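Local structure of ethylbenzene dehydrogenase beta-subunit (Aromatoleum aromaticum, 2IVF) at residues V56-G61 / D131-G136; D94-H99 / T116-G121; C151-N156 / G175-D180. The protein carries three iron/sulfur clusters (SF4) and one Fe3-S4 cluster as the ferredoxin-like beta-subunit of a three-chain enzyme, and probably passes electrons along them. All coordinates share one frame; numbering follows the deposited sequence.

Interaction 1 (V56-G61 / D131-G136)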
# COMPACT_ATOMS: atom_id res chain seq x y z
N VAL B 56 1.74 -13.72 3.67
CA VAL B 56 1.10 -12.96 4.76
C VAL B 56 -0.38 -12.90 4.54
O VAL B 56 -0.84 -12.49 3.49
CB VAL B 56 1.63 -11.53 4.90
CG1 VAL B 56 1.05 -10.93 6.14
CG2 VAL B 56 3.15 -11.46 4.93
N THR B 57 -1.15 -13.39 5.51
CA THR B 57 -2.60 -13.33 5.37
C THR B 57 -3.22 -12.84 6.66
O THR B 57 -2.58 -12.76 7.69
CB THR B 57 -3.19 -14.72 5.02
OG1 THR B 57 -2.79 -15.67 6.02
CG2 THR B 57 -2.70 -15.20 3.60
N THR B 58 -4.49 -12.56 6.58
CA THR B 58 -5.22 -12.01 7.72
C THR B 58 -5.71 -13.21 8.55
O THR B 58 -6.09 -14.26 7.99
CB THR B 58 -6.35 -11.07 7.27
OG1 THR B 58 -5.78 -9.96 6.54
CG2 THR B 58 -7.22 -10.53 8.47
N TYR B 59 -5.61 -13.10 9.85
CA TYR B 59 -6.11 -14.13 10.76
C TYR B 59 -7.14 -13.52 11.72
O TYR B 59 -6.91 -12.38 12.20
CB TYR B 59 -4.96 -14.82 11.52
CG TYR B 59 -5.49 -16.08 12.17
CD1 TYR B 59 -5.42 -17.30 11.51
CD2 TYR B 59 -6.19 -16.01 13.36
CE1 TYR B 59 -5.98 -18.44 12.07
CE2 TYR B 59 -6.71 -17.15 13.94
CZ TYR B 59 -6.63 -18.36 13.25
OH TYR B 59 -7.16 -19.49 13.79
N PRO B 60 -8.27 -14.25 12.00
CA PRO B 60 -8.80 -15.47 11.35
C PRO B 60 -8.90 -15.33 9.86
O PRO B 60 -9.25 -14.22 9.34
CB PRO B 60 -10.23 -15.59 11.89
CG PRO B 60 -10.22 -14.86 13.13
CD PRO B 60 -9.09 -13.91 13.16
N GLY B 61 -8.64 -16.43 9.16
CA GLY B 61 -8.77 -16.47 7.71
C GLY B 61 -8.48 -17.89 7.26
O GLY B 61 -8.25 -18.78 8.09
N ASP B 131 -8.85 -13.12 1.33
CA ASP B 131 -9.61 -12.82 2.57
C ASP B 131 -8.95 -11.77 3.46
O ASP B 131 -9.21 -11.67 4.67
CB ASP B 131 -10.06 -14.07 3.34
CG ASP B 131 -8.92 -14.96 3.82
OD1 ASP B 131 -7.73 -14.67 3.55
OD2 ASP B 131 -9.27 -15.96 4.48
N GLU B 132 -8.17 -10.93 2.79
CA GLU B 132 -7.53 -9.80 3.39
C GLU B 132 -8.51 -8.94 4.19
O GLU B 132 -9.57 -8.58 3.70
CB GLU B 132 -6.84 -8.97 2.32
CG GLU B 132 -5.91 -7.88 2.85
CD GLU B 132 -5.19 -7.17 1.75
OE1 GLU B 132 -5.77 -7.05 0.65
OE2 GLU B 132 -4.08 -6.69 2.00
N ASP B 133 -8.08 -8.60 5.40
CA ASP B 133 -8.75 -7.59 6.25
C ASP B 133 -10.13 -8.04 6.70
O ASP B 133 -10.94 -7.23 7.11
CB ASP B 133 -8.85 -6.20 5.55
CG ASP B 133 -7.56 -5.38 5.66
OD1 ASP B 133 -6.49 -5.94 6.02
OD2 ASP B 133 -7.62 -4.14 5.39
N GLN B 134 -10.39 -9.35 6.68
CA GLN B 134 -11.70 -9.81 7.02
C GLN B 134 -11.72 -10.29 8.45
O GLN B 134 -12.43 -9.71 9.28
CB GLN B 134 -12.21 -10.84 6.02
CG GLN B 134 -12.46 -10.21 4.67
CD GLN B 134 -12.72 -11.20 3.57
OE1 GLN B 134 -12.18 -11.09 2.48
NE2 GLN B 134 -13.64 -12.10 3.80
N GLY B 135 -10.96 -11.33 8.77
CA GLY B 135 -10.84 -11.70 10.17
C GLY B 135 -12.08 -12.31 10.79
O GLY B 135 -12.88 -12.96 10.11
N GLY B 136 -12.24 -12.09 12.09
CA GLY B 136 -13.28 -12.76 12.86
C GLY B 136 -13.90 -11.84 13.88
O GLY B 136 -13.70 -10.60 13.84
O HOH W 1 -5.82 -12.76 4.11
O HOH W 2 -6.37 -15.79 5.66
O HOH W 3 -9.67 -13.02 6.98
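T58 receives a direct hydrogen bond from D133: D133 N donates to T58 OG1 over 2.9 Å, almost straight at 176°. With OG1 anti to the carbonyl carbon (chi1 -61°), the hydroxyl takes that N-H while methyl CG2 lies against the backbone N of Q134 and G135, so threonine serves the loop with both branches. Packing continues at P60, which follows a cis peptide bond; its CG rests 3.6 Å from G136 N, too close to leave room for a side chain on G136. G135 CA approaches P60 O at 3.1 Å in a CA-H...O contact. Three waters link polar atoms of the two segments. One accepts from T58 N and lies within bonding distance of D131 OD1; a second lies between T58 O and D131 OD1. A third donates to P60 O and D131 O and accepts from G135 N, at 2.8 Å. D131 OD2 is bonded to K62 N. E132 and D133 form salt bridges with R851 of the alpha-subunit, and D133 OD2 is hydrogen-bonded to Y259 of that subunit. Strand 55-59 is an outer strand of an antiparallel sheet, paired with strand 141-149, whose F144 and Y146 touch T58.

Interaction 2 (D94-H99 / T116-G121)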
# COMPACT_ATOMS: atom_id res chain seq x y z
N ASP B 94 -2.21 -17.26 -10.06
CA ASP B 94 -1.18 -16.41 -10.67
C ASP B 94 -1.98 -15.56 -11.66
O ASP B 94 -2.02 -15.81 -12.88
CB ASP B 94 -0.11 -17.25 -11.34
CG ASP B 94 0.91 -16.42 -12.12
OD1 ASP B 94 1.13 -15.25 -11.77
OD2 ASP B 94 1.49 -16.97 -13.08
N PHE B 95 -2.69 -14.58 -11.10
CA PHE B 95 -3.70 -13.85 -11.87
C PHE B 95 -3.08 -13.23 -13.10
O PHE B 95 -2.01 -12.63 -13.03
CB PHE B 95 -4.32 -12.74 -11.06
CG PHE B 95 -5.25 -13.20 -9.96
CD1 PHE B 95 -5.65 -14.51 -9.83
CD2 PHE B 95 -5.73 -12.26 -9.06
CE1 PHE B 95 -6.49 -14.88 -8.82
CE2 PHE B 95 -6.56 -12.65 -8.04
CZ PHE B 95 -6.94 -13.95 -7.94
N GLN B 96 -3.75 -13.39 -14.23
CA GLN B 96 -3.37 -12.73 -15.47
C GLN B 96 -4.27 -11.51 -15.60
O GLN B 96 -5.43 -11.54 -15.20
CB GLN B 96 -3.61 -13.67 -16.61
CG GLN B 96 -2.92 -15.07 -16.35
CD GLN B 96 -1.43 -14.92 -16.36
OE1 GLN B 96 -0.85 -14.48 -17.36
NE2 GLN B 96 -0.78 -15.24 -15.24
N PHE B 97 -3.74 -10.46 -16.22
CA PHE B 97 -4.49 -9.21 -16.37
C PHE B 97 -4.61 -8.85 -17.82
O PHE B 97 -3.95 -9.43 -18.65
CB PHE B 97 -3.82 -8.13 -15.55
CG PHE B 97 -3.97 -8.35 -14.07
CD1 PHE B 97 -5.06 -7.84 -13.41
CD2 PHE B 97 -3.07 -9.11 -13.36
CE1 PHE B 97 -5.23 -8.08 -12.05
CE2 PHE B 97 -3.24 -9.33 -12.03
CZ PHE B 97 -4.34 -8.81 -11.37
N ASN B 98 -5.48 -7.89 -18.14
CA ASN B 98 -5.88 -7.67 -19.52
C ASN B 98 -5.59 -6.26 -20.02
O ASN B 98 -6.42 -5.62 -20.66
CB ASN B 98 -7.37 -8.00 -19.67
CG ASN B 98 -8.25 -7.14 -18.82
OD1 ASN B 98 -7.86 -6.73 -17.72
ND2 ASN B 98 -9.45 -6.87 -19.31
N HIS B 99 -4.36 -5.79 -19.78
CA HIS B 99 -3.98 -4.44 -20.16
C HIS B 99 -4.28 -4.11 -21.61
O HIS B 99 -4.96 -3.11 -21.88
CB HIS B 99 -2.48 -4.20 -19.95
CG HIS B 99 -2.00 -4.45 -18.57
ND1 HIS B 99 -1.74 -5.72 -18.09
CD2 HIS B 99 -1.67 -3.59 -17.58
CE1 HIS B 99 -1.28 -5.63 -16.86
NE2 HIS B 99 -1.25 -4.35 -16.52
N THR B 116 -7.81 -12.67 -14.22
CA THR B 116 -8.30 -13.91 -14.79
C THR B 116 -7.43 -14.99 -14.10
O THR B 116 -6.22 -14.84 -14.03
CB THR B 116 -8.08 -13.97 -16.30
OG1 THR B 116 -8.79 -12.91 -16.94
CG2 THR B 116 -8.54 -15.31 -16.91
N SER B 117 -8.07 -16.06 -13.62
CA SER B 117 -7.34 -17.17 -13.00
C SER B 117 -6.47 -17.88 -14.02
O SER B 117 -6.90 -18.16 -15.13
CB SER B 117 -8.31 -18.19 -12.37
OG SER B 117 -7.63 -19.42 -12.06
N LYS B 118 -5.24 -18.20 -13.62
CA LYS B 118 -4.36 -18.99 -14.45
C LYS B 118 -4.78 -20.48 -14.44
O LYS B 118 -4.42 -21.23 -15.33
CB LYS B 118 -2.90 -18.86 -14.01
CG LYS B 118 -1.94 -19.18 -15.16
CD LYS B 118 -0.47 -18.83 -14.88
CE LYS B 118 0.35 -18.97 -16.17
NZ LYS B 118 1.83 -18.79 -15.96
N SER B 119 -5.57 -20.88 -13.46
CA SER B 119 -6.05 -22.24 -13.35
C SER B 119 -7.29 -22.49 -14.19
O SER B 119 -7.32 -23.44 -14.96
CB SER B 119 -6.31 -22.56 -11.87
OG SER B 119 -6.69 -23.92 -11.66
N THR B 120 -8.31 -21.65 -14.04
CA THR B 120 -9.58 -21.84 -14.74
C THR B 120 -9.70 -21.06 -16.04
O THR B 120 -10.65 -21.28 -16.80
CB THR B 120 -10.77 -21.38 -13.92
OG1 THR B 120 -10.68 -19.96 -13.70
CG2 THR B 120 -10.86 -22.13 -12.58
N GLY B 121 -8.81 -20.10 -16.27
CA GLY B 121 -8.97 -19.20 -17.41
C GLY B 121 -10.16 -18.25 -17.28
O GLY B 121 -10.46 -17.54 -18.22
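The carbonyl oxygen of D94 accepts from Q96 NE2 at 2.7 Å, and K118 CB packs against that same oxygen from the facing segment at 3.4 Å. The donor lies above the carbonyl plane, 38° out of it, yet the oxygen sits close to the plane of the glutamine amide. Q96 reaches back to a residue two places earlier because its chain bends at chi2 (-67°); glutamine is long enough for this turn and carries the N-H at its tip. The folded amide then gives K118 a surface, NE2 lying 3.6 Å from CD of the lysine. Extended beyond CG, K118 runs beside D94 in the same direction, its methylenes along the carboxylate and NZ ending 3.4 Å from D94 OD2 in a salt bridge whose hydrogen bond is weak. Between the backbones, Q96 and T116 form a single antiparallel bridge, a hydrogen-bonded pair: Q96 N donates to T116 O at 2.9 Å, and T116 N returns a bond to Q96 O at 2.8 Å. Beyond it, S117 OG accepts from the N-H groups of S119 and T120, an ST motif that turns the chain, and is itself bonded to D93. R866 of the alpha-subunit bonds to F95 O, and R869 of that chain packs on the F95 side chain. The two loops flank helix 99-104 in sequence, one leading into it and the other following it.

Interaction 3 (C151-N156 / G175-D180). With SF4 (iron/sulfur cluster), chain S.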
# COMPACT_ATOMS: atom_id res chain seq x y z
N CYS B 151 8.62 -21.24 5.39
CA CYS B 151 8.96 -22.59 5.84
C CYS B 151 9.59 -22.44 7.22
O CYS B 151 10.37 -21.53 7.46
CB CYS B 151 9.91 -23.30 4.89
SG CYS B 151 10.76 -24.72 5.61
N ASN B 152 9.24 -23.36 8.11
CA ASN B 152 9.68 -23.32 9.48
C ASN B 152 11.05 -23.97 9.70
O ASN B 152 11.53 -23.97 10.82
CB ASN B 152 8.60 -23.96 10.39
CG ASN B 152 7.30 -23.23 10.29
OD1 ASN B 152 7.21 -22.06 10.70
ND2 ASN B 152 6.31 -23.85 9.65
N HIS B 153 11.65 -24.56 8.67
CA HIS B 153 12.92 -25.27 8.80
C HIS B 153 12.97 -26.12 10.02
O HIS B 153 13.89 -26.07 10.86
CB HIS B 153 14.09 -24.30 8.67
CG HIS B 153 14.07 -23.60 7.37
ND1 HIS B 153 14.54 -24.18 6.21
CD2 HIS B 153 13.52 -22.41 7.00
CE1 HIS B 153 14.33 -23.36 5.20
NE2 HIS B 153 13.73 -22.28 5.65
N CYS B 154 11.94 -26.96 10.08
CA CYS B 154 11.65 -27.80 11.20
C CYS B 154 12.81 -28.66 11.66
O CYS B 154 13.68 -29.08 10.88
CB CYS B 154 10.44 -28.67 10.84
SG CYS B 154 9.01 -27.70 10.35
N THR B 155 12.79 -28.95 12.95
CA THR B 155 13.75 -29.89 13.55
C THR B 155 13.39 -31.32 13.20
O THR B 155 14.27 -32.17 13.04
CB THR B 155 13.71 -29.73 15.08
OG1 THR B 155 14.07 -28.39 15.41
CG2 THR B 155 14.65 -30.70 15.76
N ASN B 156 12.09 -31.60 13.08
CA ASN B 156 11.64 -32.92 12.66
C ASN B 156 10.77 -32.79 11.42
O ASN B 156 9.55 -32.95 11.50
CB ASN B 156 10.89 -33.60 13.76
CG ASN B 156 10.38 -34.96 13.35
OD1 ASN B 156 11.09 -35.70 12.66
ND2 ASN B 156 9.12 -35.30 13.72
N GLY B 175 20.55 -25.76 9.87
CA GLY B 175 19.19 -26.32 9.95
C GLY B 175 18.29 -25.99 8.79
O GLY B 175 17.10 -26.26 8.85
N ILE B 176 18.85 -25.44 7.71
CA ILE B 176 18.05 -25.12 6.53
C ILE B 176 17.65 -26.40 5.81
O ILE B 176 18.51 -27.29 5.56
CB ILE B 176 18.80 -24.18 5.57
CG1 ILE B 176 19.09 -22.83 6.26
CG2 ILE B 176 17.97 -23.92 4.30
CD1 ILE B 176 20.02 -21.88 5.43
N VAL B 177 16.34 -26.49 5.55
CA VAL B 177 15.76 -27.65 4.88
C VAL B 177 15.63 -27.29 3.42
O VAL B 177 15.13 -26.23 3.06
CB VAL B 177 14.39 -28.02 5.49
CG1 VAL B 177 13.74 -29.19 4.69
CG2 VAL B 177 14.58 -28.37 6.96
N LEU B 178 16.16 -28.14 2.57
CA LEU B 178 16.17 -27.87 1.13
C LEU B 178 15.69 -29.06 0.30
O LEU B 178 15.89 -30.21 0.67
CB LEU B 178 17.61 -27.50 0.68
CG LEU B 178 18.17 -26.17 1.26
CD1 LEU B 178 19.64 -26.08 0.92
CD2 LEU B 178 17.44 -24.91 0.75
N VAL B 179 15.10 -28.74 -0.84
CA VAL B 179 14.77 -29.73 -1.88
C VAL B 179 15.86 -29.67 -2.95
O VAL B 179 15.99 -28.67 -3.65
CB VAL B 179 13.41 -29.43 -2.57
CG1 VAL B 179 13.18 -30.48 -3.71
CG2 VAL B 179 12.26 -29.43 -1.57
N ASP B 180 16.63 -30.75 -3.07
CA ASP B 180 17.66 -30.88 -4.09
C ASP B 180 17.00 -30.93 -5.48
O ASP B 180 16.36 -31.93 -5.84
CB ASP B 180 18.46 -32.15 -3.80
CG ASP B 180 19.46 -32.48 -4.87
OD1 ASP B 180 19.31 -32.04 -6.03
OD2 ASP B 180 20.41 -33.23 -4.52
FE1 SF4 S . 7.08 -27.99 5.99
FE2 SF4 S . 9.37 -29.26 5.74
FE3 SF4 S . 8.74 -28.01 8.11
FE4 SF4 S . 9.32 -26.49 5.90
S1 SF4 S . 10.75 -27.92 7.02
S2 SF4 S . 7.54 -26.23 7.34
S3 SF4 S . 8.51 -27.81 4.24
S4 SF4 S . 7.69 -29.85 7.20
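With CG anti to its carbonyl carbon (chi1 -59°) and the ring turned about chi2, H153 presents ND1 to the backbone of V177. V177 N donates to it over 3.0 Å at 175°, and the donor lies only 9° out of the ring plane, so the bond holds the imidazole by its edge and fixes its rotation. Histidine suits the place because it combines an in-plane acceptor with a flat face: C151 SG sits 3.7 Å above the plane, over the centre of the ring. I176 CG2 touches H153 CE1 at 3.8 Å. V177 is turned toward the loop, and its CG2 packs both on H153 CA and, at 3.9 Å, on S1 of the iron/sulfur cluster. This compact, beta-branched residue covers the cluster with hydrocarbon while its N-H holds the histidine.

C151 and C154 bind two irons of the cubane, the first through SG to FE4 and the second through SG to FE3, each at 2.3 Å. They open a C-x2-C-x4-C variant of the ferredoxin cluster-binding loop, with C159 and the distant C194 also in the pocket. H153 N donates to C151 SG at 3.2 Å. K170, from strand 168-170, bonds to the carbonyls of C154 and G175 and so joins the two segments again, while K210 NZ is hydrogen-bonded to V177 O.

Since the acceptor at ND1 must be unprotonated, the ring is consistent with a neutral tautomer, its NE2 being hydrogen-bonded as well. The N-H donated to a ligand sulfur, together with K210 of the same pocket, would probably stabilise the more reduced, more negative cluster.

How the interactions relate
Interaction 3 is fully buried beside its cluster, whereas interactions 1 and 2 are partly buried and face the alpha-subunit; 1 and 3 lie on opposite sides of the chain's centre, their centres about 27 Å apart. Along the chain, 94-99/116-121 is nested within the long loop that 56-61/131-136 closes, and 151-156/175-180 follows both. Strand 141-149 connects two of them, pairing with strand 55-59 of interaction 1 and leading into the cysteine loop of interaction 3. Chemistry follows position: a threonine hydroxyl and bridging waters join interaction 1, a backbone bridge and a weak salt bridge join the outlying loops of interaction 2, and a histidine bond with metal ligation and hydrocarbon cover marks interaction 3.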